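Local atomic coordinates of putative dihydrodipicolinate synthase family protein (Coccidioides immitis, PDB entry 3QFE), a protein that is of unsettled function but belongs to the dihydrodipicolinate synthase family, whose members are built on a TIM barrel. Residues A[18-23]-A[54-59]; A[27-32]-A[67-72]; A[13-18]-A[48-53]. One frame throughout, in Å; residues are numbered along the deposited sequence.

Contact 1: A[18-23]-A[54-59]; sequences AVTFFD and TNAEAF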
ATOM      1  N   ALA A  18       1.572  -0.900  -4.908  1.00 29.56           N
ATOM      2  CA  ALA A  18       2.286  -1.275  -6.125  1.00 29.24           C
ATOM      3  C   ALA A  18       3.316  -0.232  -6.560  1.00 29.70           C
ATOM      4  O   ALA A  18       3.078   0.970  -6.452  1.00 30.39           O
ATOM      5  CB  ALA A  18       1.297  -1.536  -7.246  1.00 28.40           C
ATOM      6  N   VAL A  19       4.464  -0.699  -7.044  1.00 29.54           N
ATOM      7  CA  VAL A  19       5.477   0.197  -7.605  1.00 28.88           C
ATOM      8  C   VAL A  19       5.032   0.690  -8.992  1.00 28.96           C
ATOM      9  O   VAL A  19       4.077   0.153  -9.556  1.00 28.02           O
ATOM     10  CB  VAL A  19       6.877  -0.470  -7.669  1.00 29.15           C
ATOM     11  CG1 VAL A  19       7.424  -0.666  -6.256  1.00 29.49           C
ATOM     12  CG2 VAL A  19       6.844  -1.787  -8.419  1.00 26.57           C
ATOM     13  N   THR A  20       5.744   1.684  -9.541  1.00 28.93           N
ATOM     14  CA  THR A  20       5.417   2.272 -10.841  1.00 28.39           C
ATOM     15  C   THR A  20       6.515   2.087 -11.883  1.00 29.11           C
ATOM     16  O   THR A  20       7.697   2.338 -11.613  1.00 30.22           O
ATOM     17  CB  THR A  20       5.118   3.768 -10.669  1.00 28.98           C
ATOM     18  OG1 THR A  20       4.010   3.908  -9.786  1.00 26.48           O
ATOM     19  CG2 THR A  20       4.790   4.459 -12.023  1.00 29.42           C
ATOM     20  N   PHE A  21       6.102   1.686 -13.084  1.00 28.62           N
ATOM     21  CA  PHE A  21       6.977   1.461 -14.227  1.00 28.80           C
ATOM     22  C   PHE A  21       7.121   2.738 -15.068  1.00 29.96           C
ATOM     23  O   PHE A  21       6.123   3.380 -15.378  1.00 28.63           O
ATOM     24  CB  PHE A  21       6.375   0.346 -15.118  1.00 28.59           C
ATOM     25  CG  PHE A  21       6.528  -1.050 -14.547  1.00 27.79           C
ATOM     26  CD1 PHE A  21       7.580  -1.873 -14.951  1.00 27.61           C
ATOM     27  CD2 PHE A  21       5.648  -1.532 -13.597  1.00 25.83           C
ATOM     28  CE1 PHE A  21       7.731  -3.183 -14.423  1.00 25.49           C
ATOM     29  CE2 PHE A  21       5.811  -2.817 -13.057  1.00 26.40           C
ATOM     30  CZ  PHE A  21       6.855  -3.648 -13.487  1.00 23.41           C
ATOM     31  N   PHE A  22       8.357   3.078 -15.462  1.00 31.50           N
ATOM     32  CA  PHE A  22       8.620   4.233 -16.321  1.00 33.44           C
ATOM     33  C   PHE A  22       9.436   3.817 -17.526  1.00 35.97           C
ATOM     34  O   PHE A  22      10.479   3.141 -17.381  1.00 36.96           O
ATOM     35  CB  PHE A  22       9.416   5.336 -15.589  1.00 33.02           C
ATOM     36  CG  PHE A  22       8.717   5.910 -14.397  1.00 33.23           C
ATOM     37  CD1 PHE A  22       7.595   6.747 -14.556  1.00 32.51           C
ATOM     38  CD2 PHE A  22       9.182   5.649 -13.110  1.00 31.97           C
ATOM     39  CE1 PHE A  22       6.949   7.291 -13.469  1.00 29.14           C
ATOM     40  CE2 PHE A  22       8.540   6.198 -12.006  1.00 30.08           C
ATOM     41  CZ  PHE A  22       7.409   7.007 -12.189  1.00 31.75           C
ATOM     42  N   ASP A  23       9.003   4.253 -18.708  1.00 37.22           N
ATOM     43  CA  ASP A  23       9.855   4.152 -19.880  1.00 39.48           C
ATOM     44  C   ASP A  23      10.980   5.179 -19.708  1.00 40.38           C
ATOM     45  O   ASP A  23      10.739   6.385 -19.733  1.00 40.18           O
ATOM     46  CB  ASP A  23       9.058   4.418 -21.162  1.00 40.03           C
ATOM     47  CG  ASP A  23       9.926   4.351 -22.408  1.00 43.56           C
ATOM     48  OD1 ASP A  23      10.432   3.266 -22.742  1.00 48.42           O
ATOM     49  OD2 ASP A  23      10.110   5.383 -23.069  1.00 50.06           O
ATOM     50  N   THR A  54       3.027   5.599  -1.290  1.00 40.20           N
ATOM     51  CA  THR A  54       4.344   6.257  -1.317  1.00 40.91           C
ATOM     52  C   THR A  54       5.356   5.463  -2.168  1.00 40.19           C
ATOM     53  O   THR A  54       6.227   6.062  -2.831  1.00 40.32           O
ATOM     54  CB  THR A  54       4.841   6.496   0.139  1.00 42.86           C
ATOM     55  OG1 THR A  54       4.016   7.511   0.748  1.00 44.43           O
ATOM     56  CG2 THR A  54       6.335   6.911   0.200  1.00 43.72           C
ATOM     57  N   ASN A  55       5.218   4.127  -2.145  1.00 38.53           N
ATOM     58  CA  ASN A  55       6.016   3.215  -2.966  1.00 37.64           C
ATOM     59  C   ASN A  55       5.852   3.402  -4.487  1.00 35.28           C
ATOM     60  O   ASN A  55       6.708   2.992  -5.259  1.00 34.67           O
ATOM     61  CB  ASN A  55       5.724   1.756  -2.578  1.00 37.85           C
ATOM     62  CG  ASN A  55       6.285   1.401  -1.216  1.00 42.93           C
ATOM     63  OD1 ASN A  55       7.484   1.147  -1.072  1.00 47.13           O
ATOM     64  ND2 ASN A  55       5.428   1.417  -0.194  1.00 47.27           N
ATOM     65  N   ALA A  56       4.752   4.018  -4.904  1.00 33.47           N
ATOM     66  CA  ALA A  56       4.459   4.206  -6.328  1.00 31.22           C
ATOM     67  C   ALA A  56       5.029   5.521  -6.831  1.00 31.40           C
ATOM     68  O   ALA A  56       4.802   5.882  -8.002  1.00 30.12           O
ATOM     69  CB  ALA A  56       2.964   4.186  -6.563  1.00 30.62           C
ATOM     70  N   GLU A  57       5.750   6.242  -5.953  1.00 31.31           N
ATOM     71  CA  GLU A  57       6.285   7.557  -6.290  1.00 31.90           C
ATOM     72  C   GLU A  57       5.148   8.504  -6.750  1.00 31.65           C
ATOM     73  O   GLU A  57       5.299   9.290  -7.708  1.00 31.07           O
ATOM     74  CB  GLU A  57       7.344   7.416  -7.395  1.00 32.56           C
ATOM     75  CG  GLU A  57       8.581   6.591  -7.021  1.00 34.73           C
ATOM     76  CD  GLU A  57       9.423   6.226  -8.245  1.00 38.63           C
ATOM     77  OE1 GLU A  57       8.979   5.344  -9.010  1.00 40.11           O
ATOM     78  OE2 GLU A  57      10.525   6.801  -8.449  1.00 39.07           O
ATOM     79  N   ALA A  58       4.002   8.412  -6.073  1.00 30.57           N
ATOM     80  CA  ALA A  58       2.834   9.202  -6.438  1.00 30.00           C
ATOM     81  C   ALA A  58       3.154  10.695  -6.474  1.00 31.17           C
ATOM     82  O   ALA A  58       2.622  11.432  -7.309  1.00 30.79           O
ATOM     83  CB  ALA A  58       1.678   8.936  -5.491  1.00 29.22           C
ATOM     84  N   PHE A  59       4.010  11.149  -5.573  1.00 31.43           N
ATOM     85  CA  PHE A  59       4.320  12.570  -5.533  1.00 33.34           C
ATOM     86  C   PHE A  59       5.208  13.051  -6.689  1.00 32.90           C
ATOM     87  O   PHE A  59       5.434  14.242  -6.820  1.00 33.69           O
ATOM     88  CB  PHE A  59       4.917  12.959  -4.185  1.00 34.59           C
ATOM     89  CG  PHE A  59       3.895  13.427  -3.176  1.00 38.71           C
ATOM     90  CD1 PHE A  59       3.939  14.739  -2.672  1.00 43.25           C
ATOM     91  CD2 PHE A  59       2.899  12.560  -2.704  1.00 41.34           C
ATOM     92  CE1 PHE A  59       3.000  15.177  -1.709  1.00 45.91           C
ATOM     93  CE2 PHE A  59       1.965  12.982  -1.750  1.00 42.66           C
ATOM     94  CZ  PHE A  59       2.008  14.292  -1.254  1.00 44.36           C
TER
HETATM   95  O   HOH W   1       7.353   3.327  -7.900  1.00 24.92           O
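A18 opens the meeting of these two loops with its carbonyl: A18 O lies 3.2 Å from A56 CB, a van der Waals touch that seats the methyl against the first loop. V19 follows, its CA 4.3 Å from A56 CA and its CG1 3.9 Å from N55 O. Its backbone is tied away from the contact, V19 N to N223 and V19 O to Q34 of helix 31-42.

T20 supplies the direct polar link. With OG1 set beside its own backbone N (chi1 -60°), the hydroxyl reaches A56 O at 2.8 Å as the donor, entering well to one side of the C=O direction (117° at the oxygen) and tilted modestly from the carbonyl plane. The same OG1 lies against A56 CB. T20 N donates to a water whose O is 2.8 Å from it, and that water donates in turn to N55 O and E57 OE1. One solvent molecule thus joins three groups that do not bond to one another.

F22 then brings the edge of its ring up to the carboxylate of E57. OE1 of E57 sits 3.1 Å from F22 CE2, with the ring and carboxylate planes 72° apart, so the acid meets the rim of C-H groups rather than the pi cloud.

The segments follow strands 13-17 and 48-51, so the contact joins loops at the C-terminal ends of the first two strands of a TIM barrel. Both carboxylate oxygens have further partners: OE1 a salt bridge to K266, OE2 a hydrogen bond from R289 N. As K266 also bonds T20 O, this buried acid is held from several sides, an environment expected to favour its charged form.

Contact 2: A[27-32]-A[67-72]; sequences DTLDLA and AQLIAT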
ATOM      1  N   ASP A  27      10.637   9.059 -20.260  1.00 38.88           N
ATOM      2  CA  ASP A  27      10.147   9.446 -18.937  1.00 37.49           C
ATOM      3  C   ASP A  27       8.619   9.541 -18.898  1.00 35.58           C
ATOM      4  O   ASP A  27       8.059  10.566 -18.522  1.00 35.16           O
ATOM      5  CB  ASP A  27      10.779  10.769 -18.473  1.00 37.76           C
ATOM      6  CG  ASP A  27      10.597  11.013 -16.972  1.00 36.98           C
ATOM      7  OD1 ASP A  27      10.226  10.067 -16.222  1.00 36.03           O
ATOM      8  OD2 ASP A  27      10.823  12.167 -16.544  1.00 38.22           O
ATOM      9  N   THR A  28       7.960   8.467 -19.303  1.00 34.25           N
ATOM     10  CA  THR A  28       6.508   8.391 -19.299  1.00 33.16           C
ATOM     11  C   THR A  28       6.176   7.082 -18.640  1.00 32.31           C
ATOM     12  O   THR A  28       7.038   6.212 -18.503  1.00 32.41           O
ATOM     13  CB  THR A  28       5.925   8.391 -20.733  1.00 34.36           C
ATOM     14  OG1 THR A  28       6.616   7.414 -21.534  1.00 34.06           O
ATOM     15  CG2 THR A  28       6.046   9.811 -21.413  1.00 34.55           C
ATOM     16  N   LEU A  29       4.936   6.942 -18.202  1.00 31.50           N
ATOM     17  CA  LEU A  29       4.479   5.687 -17.646  1.00 30.87           C
ATOM     18  C   LEU A  29       4.593   4.580 -18.694  1.00 32.04           C
ATOM     19  O   LEU A  29       4.392   4.818 -19.880  1.00 33.06           O
ATOM     20  CB  LEU A  29       3.022   5.835 -17.240  1.00 29.95           C
ATOM     21  CG  LEU A  29       2.674   6.859 -16.157  1.00 28.94           C
ATOM     22  CD1 LEU A  29       1.164   6.829 -15.915  1.00 26.57           C
ATOM     23  CD2 LEU A  29       3.436   6.582 -14.876  1.00 25.97           C
ATOM     24  N   ASP A  30       4.924   3.372 -18.267  1.00 32.09           N
ATOM     25  CA  ASP A  30       4.813   2.211 -19.160  1.00 32.69           C
ATOM     26  C   ASP A  30       3.562   1.419 -18.749  1.00 31.08           C
ATOM     27  O   ASP A  30       3.643   0.500 -17.919  1.00 30.73           O
ATOM     28  CB  ASP A  30       6.064   1.344 -19.059  1.00 33.21           C
ATOM     29  CG  ASP A  30       6.002   0.102 -19.948  1.00 35.31           C
ATOM     30  OD1 ASP A  30       4.944  -0.244 -20.523  1.00 38.13           O
ATOM     31  OD2 ASP A  30       7.042  -0.556 -20.061  1.00 40.55           O
ATOM     32  N   LEU A  31       2.419   1.799 -19.313  1.00 30.43           N
ATOM     33  CA  LEU A  31       1.114   1.247 -18.925  1.00 29.44           C
ATOM     34  C   LEU A  31       0.942  -0.233 -19.320  1.00 29.87           C
ATOM     35  O   LEU A  31       0.347  -1.014 -18.576  1.00 29.51           O
ATOM     36  CB  LEU A  31      -0.039   2.127 -19.447  1.00 29.43           C
ATOM     37  CG  LEU A  31      -0.046   3.581 -18.883  1.00 30.71           C
ATOM     38  CD1 LEU A  31      -1.082   4.519 -19.517  1.00 27.61           C
ATOM     39  CD2 LEU A  31      -0.135   3.636 -17.347  1.00 26.11           C
ATOM     40  N   ALA A  32       1.493  -0.630 -20.464  1.00 30.34           N
ATOM     41  CA  ALA A  32       1.423  -2.034 -20.860  1.00 30.61           C
ATOM     42  C   ALA A  32       2.113  -2.913 -19.804  1.00 30.06           C
ATOM     43  O   ALA A  32       1.535  -3.911 -19.345  1.00 30.47           O
ATOM     44  CB  ALA A  32       2.012  -2.262 -22.278  1.00 30.46           C
ATOM     45  N   ALA A  67      -4.321   9.515 -12.566  1.00 29.21           N
ATOM     46  CA  ALA A  67      -5.611   8.978 -13.044  1.00 29.42           C
ATOM     47  C   ALA A  67      -5.434   7.781 -13.977  1.00 29.40           C
ATOM     48  O   ALA A  67      -6.242   6.861 -13.966  1.00 29.86           O
ATOM     49  CB  ALA A  67      -6.449  10.099 -13.763  1.00 28.52           C
ATOM     50  N   GLN A  68      -4.409   7.827 -14.825  1.00 29.78           N
ATOM     51  CA  GLN A  68      -4.147   6.727 -15.755  1.00 30.71           C
ATOM     52  C   GLN A  68      -3.757   5.478 -14.976  1.00 29.41           C
ATOM     53  O   GLN A  68      -4.141   4.373 -15.341  1.00 29.71           O
ATOM     54  CB  GLN A  68      -3.055   7.083 -16.777  1.00 30.59           C
ATOM     55  CG  GLN A  68      -3.574   8.049 -17.789  1.00 35.53           C
ATOM     56  CD  GLN A  68      -2.489   8.735 -18.613  1.00 41.54           C
ATOM     57  OE1 GLN A  68      -1.294   8.714 -18.270  1.00 42.84           O
ATOM     58  NE2 GLN A  68      -2.909   9.353 -19.718  1.00 41.58           N
ATOM     59  N   LEU A  69      -3.010   5.649 -13.898  1.00 27.94           N
ATOM     60  CA  LEU A  69      -2.582   4.483 -13.147  1.00 27.10           C
ATOM     61  C   LEU A  69      -3.765   3.839 -12.464  1.00 26.94           C
ATOM     62  O   LEU A  69      -3.884   2.622 -12.485  1.00 26.81           O
ATOM     63  CB  LEU A  69      -1.498   4.830 -12.158  1.00 26.45           C
ATOM     64  CG  LEU A  69      -0.123   5.103 -12.755  1.00 27.95           C
ATOM     65  CD1 LEU A  69       0.774   5.528 -11.602  1.00 30.22           C
ATOM     66  CD2 LEU A  69       0.432   3.827 -13.428  1.00 28.48           C
ATOM     67  N   ILE A  70      -4.669   4.653 -11.906  1.00 26.70           N
ATOM     68  CA  ILE A  70      -5.838   4.100 -11.252  1.00 26.60           C
ATOM     69  C   ILE A  70      -6.664   3.335 -12.269  1.00 27.00           C
ATOM     70  O   ILE A  70      -7.026   2.185 -12.021  1.00 27.44           O
ATOM     71  CB  ILE A  70      -6.695   5.162 -10.529  1.00 26.87           C
ATOM     72  CG1 ILE A  70      -5.851   5.837  -9.429  1.00 27.81           C
ATOM     73  CG2 ILE A  70      -7.908   4.494  -9.858  1.00 25.43           C
ATOM     74  CD1 ILE A  70      -6.489   7.127  -8.830  1.00 26.32           C
ATOM     75  N   ALA A  71      -6.922   3.953 -13.424  1.00 26.77           N
ATOM     76  CA  ALA A  71      -7.707   3.327 -14.495  1.00 27.36           C
ATOM     77  C   ALA A  71      -7.040   2.032 -14.992  1.00 27.26           C
ATOM     78  O   ALA A  71      -7.701   1.029 -15.276  1.00 27.55           O
ATOM     79  CB  ALA A  71      -7.891   4.329 -15.677  1.00 27.38           C
ATOM     80  N   THR A  72      -5.717   2.059 -15.075  1.00 27.21           N
ATOM     81  CA  THR A  72      -4.951   0.895 -15.494  1.00 27.21           C
ATOM     82  C   THR A  72      -5.070  -0.207 -14.419  1.00 27.44           C
ATOM     83  O   THR A  72      -5.299  -1.378 -14.761  1.00 27.98           O
ATOM     84  CB  THR A  72      -3.482   1.286 -15.822  1.00 26.94           C
ATOM     85  OG1 THR A  72      -3.484   2.166 -16.952  1.00 25.86           O
ATOM     86  CG2 THR A  72      -2.614   0.063 -16.132  1.00 25.82           C
TER
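L29 and L31 reach across to L69 on the side of helix 63-77, and these apolar contacts carry most of the junction. L29 advances through one methyl: its CD1 rests 3.8 Å from L69 CG and about as near to L69 CD2, so the branch point of one leucine receives the tip of the other. L31 comes in from the first turn of helix 31-42, its CD2 meeting L69 CD2 at 4.0 Å. L69 is therefore touched by both leucines, and its chi1 of -73°, which leaves CG beside the backbone N, carries its end nearer to them than the CB direction alone would suggest.

A second group of contacts sets methyls against polar side chains. L29 CD1 lies 3.9 Å from the amide oxygen OE1 of Q68, at the end of an extended chain, while L31 CD1 packs on Q68 CB. L31 CD2 also approaches T72 OG1, at 3.7 Å.

The hydrogen bonds lie within the helix and settle that hydroxyl. T72 OG1 donates to Q68 O at 2.8 Å, arriving 36° out of the carbonyl plane, whereas T72 N reaches the same oxygen from the opposite face. Q68 O is thus gripped twice, and the OG1 bond holds the rotation of the threonine side chain, whose hydroxyl turns back on its own helix while its flank meets the leucine.

D30 takes the N-cap position of helix 31-42, and D27 and T28 lie opposite D23 in a G1 beta bulge of the short hairpin. Helix 63-77 packs on the start of helix 31-42 and on the hairpin strand leading into it, in the outer layer of a TIM barrel.

Contact 3: A[13-18]-A[48-53]; sequences GIWCPA and GLVILG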
ATOM      1  N   GLY A  13      -7.015  -8.052   5.515  1.00 42.10           N
ATOM      2  CA  GLY A  13      -6.241  -8.922   4.647  1.00 39.86           C
ATOM      3  C   GLY A  13      -4.919  -8.278   4.322  1.00 38.48           C
ATOM      4  O   GLY A  13      -4.495  -7.366   5.034  1.00 38.76           O
ATOM      5  N   ILE A  14      -4.286  -8.745   3.245  1.00 36.92           N
ATOM      6  CA  ILE A  14      -2.983  -8.280   2.816  1.00 36.07           C
ATOM      7  C   ILE A  14      -3.130  -7.460   1.557  1.00 34.79           C
ATOM      8  O   ILE A  14      -3.634  -7.956   0.534  1.00 34.65           O
ATOM      9  CB  ILE A  14      -2.031  -9.450   2.510  1.00 36.77           C
ATOM     10  CG1 ILE A  14      -1.776 -10.273   3.757  1.00 39.93           C
ATOM     11  CG2 ILE A  14      -0.677  -8.933   2.039  1.00 37.41           C
ATOM     12  CD1 ILE A  14      -1.027  -9.491   4.868  1.00 43.61           C
ATOM     13  N   TRP A  15      -2.667  -6.215   1.631  1.00 33.37           N
ATOM     14  CA  TRP A  15      -2.747  -5.274   0.536  1.00 32.39           C
ATOM     15  C   TRP A  15      -1.348  -4.924   0.064  1.00 32.29           C
ATOM     16  O   TRP A  15      -0.430  -4.841   0.875  1.00 32.88           O
ATOM     17  CB  TRP A  15      -3.442  -3.993   0.996  1.00 31.77           C
ATOM     18  CG  TRP A  15      -4.882  -4.199   1.347  1.00 32.94           C
ATOM     19  CD1 TRP A  15      -5.387  -4.947   2.385  1.00 31.43           C
ATOM     20  CD2 TRP A  15      -6.014  -3.640   0.667  1.00 31.42           C
ATOM     21  NE1 TRP A  15      -6.758  -4.894   2.375  1.00 32.42           N
ATOM     22  CE2 TRP A  15      -7.169  -4.091   1.342  1.00 31.18           C
ATOM     23  CE3 TRP A  15      -6.159  -2.778  -0.429  1.00 30.71           C
ATOM     24  CZ2 TRP A  15      -8.450  -3.737   0.939  1.00 30.54           C
ATOM     25  CZ3 TRP A  15      -7.429  -2.426  -0.829  1.00 31.10           C
ATOM     26  CH2 TRP A  15      -8.562  -2.906  -0.142  1.00 31.20           C
ATOM     27  N   CYS A  16      -1.187  -4.718  -1.243  1.00 31.23           N
ATOM     28  CA  CYS A  16       0.104  -4.308  -1.790  1.00 31.51           C
ATOM     29  C   CYS A  16       0.083  -2.883  -2.367  1.00 30.28           C
ATOM     30  O   CYS A  16      -0.757  -2.582  -3.225  1.00 29.34           O
ATOM     31  CB  CYS A  16       0.606  -5.273  -2.866  1.00 30.42           C
ATOM     32  SG  CYS A  16       2.141  -4.662  -3.650  1.00 36.70           S
ATOM     33  N   PRO A  17       1.022  -2.020  -1.914  1.00 30.16           N
ATOM     34  CA  PRO A  17       1.193  -0.703  -2.515  1.00 30.18           C
ATOM     35  C   PRO A  17       2.160  -0.813  -3.712  1.00 30.40           C
ATOM     36  O   PRO A  17       3.401  -0.820  -3.536  1.00 29.56           O
ATOM     37  CB  PRO A  17       1.778   0.129  -1.368  1.00 31.23           C
ATOM     38  CG  PRO A  17       2.593  -0.875  -0.573  1.00 31.44           C
ATOM     39  CD  PRO A  17       1.939  -2.230  -0.777  1.00 30.82           C
ATOM     40  N   ALA A  18       1.572  -0.900  -4.908  1.00 29.56           N
ATOM     41  CA  ALA A  18       2.286  -1.275  -6.125  1.00 29.24           C
ATOM     42  C   ALA A  18       3.316  -0.232  -6.560  1.00 29.70           C
ATOM     43  O   ALA A  18       3.078   0.970  -6.452  1.00 30.39           O
ATOM     44  CB  ALA A  18       1.297  -1.536  -7.246  1.00 28.40           C
ATOM     45  N   GLY A  48      -6.241  -6.722  -1.743  1.00 31.38           N
ATOM     46  CA  GLY A  48      -6.475  -5.545  -2.561  1.00 30.59           C
ATOM     47  C   GLY A  48      -5.180  -4.876  -2.932  1.00 30.06           C
ATOM     48  O   GLY A  48      -4.123  -5.238  -2.423  1.00 29.45           O
ATOM     49  N   LEU A  49      -5.273  -3.889  -3.828  1.00 30.58           N
ATOM     50  CA  LEU A  49      -4.134  -3.059  -4.207  1.00 30.26           C
ATOM     51  C   LEU A  49      -4.275  -1.628  -3.698  1.00 30.38           C
ATOM     52  O   LEU A  49      -5.359  -1.013  -3.753  1.00 29.94           O
ATOM     53  CB  LEU A  49      -3.902  -3.056  -5.721  1.00 30.14           C
ATOM     54  CG  LEU A  49      -3.496  -4.385  -6.403  1.00 32.40           C
ATOM     55  CD1 LEU A  49      -3.416  -4.237  -7.907  1.00 31.35           C
ATOM     56  CD2 LEU A  49      -2.168  -4.909  -5.888  1.00 32.54           C
ATOM     57  N   VAL A  50      -3.157  -1.108  -3.203  1.00 29.82           N
ATOM     58  CA  VAL A  50      -3.040   0.301  -2.948  1.00 30.06           C
ATOM     59  C   VAL A  50      -2.292   0.918  -4.116  1.00 29.85           C
ATOM     60  O   VAL A  50      -1.136   0.588  -4.348  1.00 30.41           O
ATOM     61  CB  VAL A  50      -2.348   0.583  -1.595  1.00 31.08           C
ATOM     62  CG1 VAL A  50      -2.024   2.069  -1.454  1.00 29.91           C
ATOM     63  CG2 VAL A  50      -3.234   0.080  -0.445  1.00 29.50           C
ATOM     64  N   ILE A  51      -2.984   1.766  -4.874  1.00 29.69           N
ATOM     65  CA  ILE A  51      -2.401   2.446  -6.013  1.00 29.90           C
ATOM     66  C   ILE A  51      -2.096   3.884  -5.613  1.00 31.18           C
ATOM     67  O   ILE A  51      -2.936   4.569  -5.041  1.00 32.43           O
ATOM     68  CB  ILE A  51      -3.365   2.420  -7.243  1.00 29.42           C
ATOM     69  CG1 ILE A  51      -3.872   0.995  -7.497  1.00 29.50           C
ATOM     70  CG2 ILE A  51      -2.689   2.968  -8.495  1.00 27.59           C
ATOM     71  CD1 ILE A  51      -2.760  -0.048  -7.717  1.00 29.48           C
ATOM     72  N   LEU A  52      -0.894   4.332  -5.922  1.00 32.00           N
ATOM     73  CA  LEU A  52      -0.446   5.680  -5.620  1.00 33.49           C
ATOM     74  C   LEU A  52      -0.122   5.840  -4.158  1.00 34.70           C
ATOM     75  O   LEU A  52      -0.216   6.930  -3.616  1.00 35.91           O
ATOM     76  CB  LEU A  52      -1.433   6.768  -6.076  1.00 33.08           C
ATOM     77  CG  LEU A  52      -2.015   6.722  -7.490  1.00 33.16           C
ATOM     78  CD1 LEU A  52      -3.025   7.867  -7.662  1.00 31.74           C
ATOM     79  CD2 LEU A  52      -0.916   6.774  -8.543  1.00 31.41           C
ATOM     80  N   GLY A  53       0.279   4.754  -3.517  1.00 35.89           N
ATOM     81  CA  GLY A  53       0.916   4.849  -2.201  1.00 37.62           C
ATOM     82  C   GLY A  53       2.260   5.525  -2.367  1.00 38.80           C
ATOM     83  O   GLY A  53       2.610   5.973  -3.464  1.00 39.61           O
TER
HETATM   84  O   HOH W   2       1.165   2.267  -4.338  1.00 32.90           O
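C16 and V50 make the shortest of the backbone bonds that join these parallel strands: V50 N donates to C16 O at 2.8 Å. It is flanked by C16 N to G48 O at 3.2 Å and A18 N to V50 O at 3.1 Å, so C16 uses both its N-H and its carbonyl on the neighbouring strand, in the alternating pattern of parallel pairing. Between these bonds, P17 CA approaches V50 O at 3.2 Å as a CA-H...O contact.

Farther along, a water continues the link. It donates to V50 O at 2.8 Å and to A18 O, and accepts from G53 N, spanning the place where the two segments diverge.

On one face of the sheet, W15 lies over G48. Its chi1 of -66° sets CG beside the backbone N and lays the indole across the next strand, where G48 CA stands 3.7 Å from the centroid of the six-membered ring, 20° off its normal: a CH-pi contact. The ring fits so closely because glycine carries no side chain on this face. V50 CG2 approaches W15 CE3 obliquely at 4.1 Å, and P17 CB packs on V50 CB. The indole NE1 is hydrogen-bonded to Q11 O.

On the other face C16 CB and L49 CD2 meet, and both side chains also touch L41 of helix 31-42; A18 CB touches I51 CD1 nearby.

Strands 13-17 and 48-51 run with 30° between their short axes, joined through helix 31-42. This is the beta-alpha-beta crossover that opens a TIM barrel, with W15, P17 and V50 on the face they share with I218, and C16 and L49 on the face that meets helix 31-42.

In the fold
Followed from the N terminus, the chain sets out along strand 13-17, passes at A18 into the loop of contact 1, turns through the small hairpin to helix 31-42, and then returns as strand 48-51 beside its start, where contact 3 closes the first crossover. The loop 54-59 then folds back on 18-23 in contact 1, and helix 63-77 returns to 27-32 in contact 2. Every pair of contacts crosses along the sequence; none nests. Contacts 1 and 2 meet through the paired strands 22-23 and 28-29, contacts 1 and 3 share A18, and L52 packs on L69 and I70 between contacts 2 and 3, tying barrel strands, strand-end loops and outer helices together.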